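Local coordinates for teichoic acid D-alanine hydrolase (Staphylococcus aureus, PDB 5ZH8), which hydrolyses the ester bonds that hold D-alanine on wall teichoic and lipoteichoic acids, and affects methicillin resistance and autolysis, at residues A[128-133]-A[327-332]. Numbering follows the deposited sequence.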
loop_
_atom_site.group_PDB
_atom_site.type_symbol
_atom_site.label_atom_id
_atom_site.label_comp_id
_atom_site.label_asym_id
_atom_site.label_seq_id
_atom_site.Cartn_x
_atom_site.Cartn_y
_atom_site.Cartn_z
ATOM N N ALA A 128 12.597 -9.450 -1.586
ATOM C CA ALA A 128 13.479 -9.967 -2.625
ATOM C C ALA A 128 14.820 -10.462 -2.069
ATOM O O ALA A 128 15.522 -11.203 -2.756
ATOM C CB ALA A 128 13.700 -8.930 -3.713
ATOM N N GLN A 129 15.178 -10.070 -0.843
ATOM C CA GLN A 129 16.369 -10.635 -0.188
ATOM C C GLN A 129 16.223 -12.132 0.081
ATOM O O GLN A 129 17.220 -12.837 0.193
ATOM C CB GLN A 129 16.716 -9.920 1.124
ATOM C CG GLN A 129 18.122 -10.259 1.617
ATOM C CD GLN A 129 18.461 -9.643 2.954
ATOM O OE1 GLN A 129 17.577 -9.311 3.741
ATOM N NE2 GLN A 129 19.756 -9.504 3.230
ATOM N N LYS A 130 14.993 -12.618 0.185
ATOM C CA LYS A 130 14.760 -14.059 0.314
ATOM C C LYS A 130 15.454 -14.881 -0.792
ATOM O O LYS A 130 15.822 -16.032 -0.567
ATOM C CB LYS A 130 13.262 -14.359 0.320
ATOM C CG LYS A 130 12.539 -13.848 1.555
ATOM C CD LYS A 130 11.104 -14.330 1.588
ATOM C CE LYS A 130 10.399 -13.872 2.851
ATOM N NZ LYS A 130 10.335 -12.392 2.964
ATOM N N PHE A 131 15.623 -14.284 -1.972
ATOM C CA PHE A 131 16.358 -14.907 -3.075
ATOM C C PHE A 131 17.829 -15.110 -2.715
ATOM O O PHE A 131 18.396 -16.161 -2.979
ATOM C CB PHE A 131 16.215 -14.053 -4.349
ATOM C CG PHE A 131 16.968 -14.584 -5.545
ATOM C CD1 PHE A 131 16.874 -15.919 -5.921
ATOM C CD2 PHE A 131 17.755 -13.732 -6.316
ATOM C CE1 PHE A 131 17.562 -16.397 -7.025
ATOM C CE2 PHE A 131 18.448 -14.201 -7.420
ATOM C CZ PHE A 131 18.352 -15.538 -7.773
ATOM N N SER A 132 18.435 -14.096 -2.109
ATOM C CA SER A 132 19.802 -14.192 -1.587
ATOM C C SER A 132 19.927 -15.365 -0.598
ATOM O O SER A 132 20.841 -16.194 -0.715
ATOM C CB SER A 132 20.211 -12.863 -0.929
ATOM O OG SER A 132 21.296 -13.020 -0.029
ATOM N N THR A 133 18.992 -15.428 0.351
ATOM C CA THR A 133 18.948 -16.492 1.352
ATOM C C THR A 133 18.716 -17.875 0.705
ATOM O O THR A 133 19.317 -18.871 1.121
ATOM C CB THR A 133 17.845 -16.213 2.404
ATOM O OG1 THR A 133 18.099 -14.961 3.051
ATOM C CG2 THR A 133 17.782 -17.324 3.462
ATOM N N ASP A 327 5.579 -25.605 -6.484
ATOM C CA ASP A 327 4.958 -24.300 -6.661
ATOM C C ASP A 327 5.808 -23.442 -7.580
ATOM O O ASP A 327 6.950 -23.785 -7.888
ATOM C CB ASP A 327 4.785 -23.606 -5.299
ATOM C CG ASP A 327 4.051 -24.481 -4.281
ATOM O OD1 ASP A 327 3.147 -25.216 -4.725
ATOM O OD2 ASP A 327 4.393 -24.479 -3.074
ATOM N N GLU A 328 5.236 -22.328 -8.024
ATOM C CA GLU A 328 5.979 -21.338 -8.798
ATOM C C GLU A 328 7.081 -20.762 -7.927
ATOM O O GLU A 328 8.196 -20.511 -8.397
ATOM C CB GLU A 328 5.053 -20.217 -9.279
ATOM C CG GLU A 328 4.020 -20.666 -10.298
ATOM C CD GLU A 328 3.164 -19.528 -10.827
ATOM O OE1 GLU A 328 3.074 -18.470 -10.162
ATOM O OE2 GLU A 328 2.573 -19.698 -11.917
ATOM N N TYR A 329 6.763 -20.573 -6.649
ATOM C CA TYR A 329 7.713 -20.035 -5.683
ATOM C C TYR A 329 8.762 -21.071 -5.285
ATOM O O TYR A 329 8.433 -22.216 -5.017
ATOM C CB TYR A 329 6.975 -19.557 -4.434
ATOM C CG TYR A 329 7.804 -18.672 -3.541
ATOM C CD1 TYR A 329 7.970 -17.337 -3.838
ATOM C CD2 TYR A 329 8.424 -19.170 -2.401
ATOM C CE1 TYR A 329 8.713 -16.509 -3.034
ATOM C CE2 TYR A 329 9.182 -18.345 -1.589
ATOM C CZ TYR A 329 9.318 -17.016 -1.914
ATOM O OH TYR A 329 10.054 -16.167 -1.125
ATOM N N ARG A 330 10.023 -20.655 -5.273
ATOM C CA ARG A 330 11.099 -21.448 -4.690
ATOM C C ARG A 330 12.291 -20.548 -4.370
ATOM O O ARG A 330 12.577 -19.589 -5.102
ATOM C CB ARG A 330 11.540 -22.598 -5.614
ATOM C CG ARG A 330 12.538 -22.218 -6.715
ATOM C CD ARG A 330 11.935 -21.274 -7.758
ATOM N NE ARG A 330 10.694 -21.824 -8.282
ATOM C CZ ARG A 330 10.621 -22.847 -9.122
ATOM N NH1 ARG A 330 11.718 -23.442 -9.578
ATOM N NH2 ARG A 330 9.435 -23.280 -9.516
ATOM N N TYR A 331 12.977 -20.858 -3.271
ATOM C CA TYR A 331 14.231 -20.189 -2.912
ATOM C C TYR A 331 14.166 -18.665 -3.052
ATOM O O TYR A 331 15.089 -18.038 -3.566
ATOM C CB TYR A 331 15.392 -20.781 -3.730
ATOM C CG TYR A 331 15.683 -22.213 -3.357
ATOM C CD1 TYR A 331 16.465 -22.513 -2.238
ATOM C CD2 TYR A 331 15.160 -23.278 -4.099
ATOM C CE1 TYR A 331 16.735 -23.825 -1.882
ATOM C CE2 TYR A 331 15.423 -24.593 -3.745
ATOM C CZ TYR A 331 16.209 -24.858 -2.635
ATOM O OH TYR A 331 16.474 -26.158 -2.275
ATOM N N GLY A 332 13.058 -18.087 -2.599
ATOM C CA GLY A 332 12.896 -16.636 -2.569
ATOM C C GLY A 332 12.380 -15.955 -3.825
ATOM O O GLY A 332 12.359 -14.732 -3.878
#
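Gly-332 brings bare backbone against the first turn of helix 129-142: its CA lies 3.6 Å from the carbonyl C of Lys-130 and 3.7 Å from the N of Phe-131. A CB here would point into the helix backbone between Lys-130 and Phe-131; without one, the CA atoms of Phe-131 and Gly-332 come within 3.9 Å. No hydrogen bond crosses the contact; two CA-H...O contacts supply its polar component. The straighter runs from Phe-131 CA to Tyr-331 O at 3.4 Å, with 176° at the hydrogen. That same oxygen lies near the plane of the Phe-131 ring at its edge, 3.6 Å from CD1. With CG anti to the backbone N (chi1 178°), the ring continues toward Leu-298 and Ile-302 of helix 292-303. On the Lys-130 flank, the Tyr-329 side chain crosses the lysine chain at about a right angle, its OH 3.4 Å from Lys-130 CD. Beyond CD the lysine bends (chi4 61°), and NZ is hydrogen-bonded to Ser-127 and salt-bridged to Asp-213. All five touching residues are buried, whereas the loop leading into the strand is looser: Asp-327 and Glu-328 are partly exposed and do not touch the helix. The buried Arg-330 ties back that loop, its NE bonding Glu-328 O at 2.8 Å from above the carbonyl plane. Ser-127 and Lys-130 form the SxxK motif of the serine beta-lactamase and penicillin-binding protein fold, probably part of the active site; the turn between edge strand 329-330 and strand 333-335, with the Tyr-329 side chain, packs against the start of the helix carrying the motif's lysine.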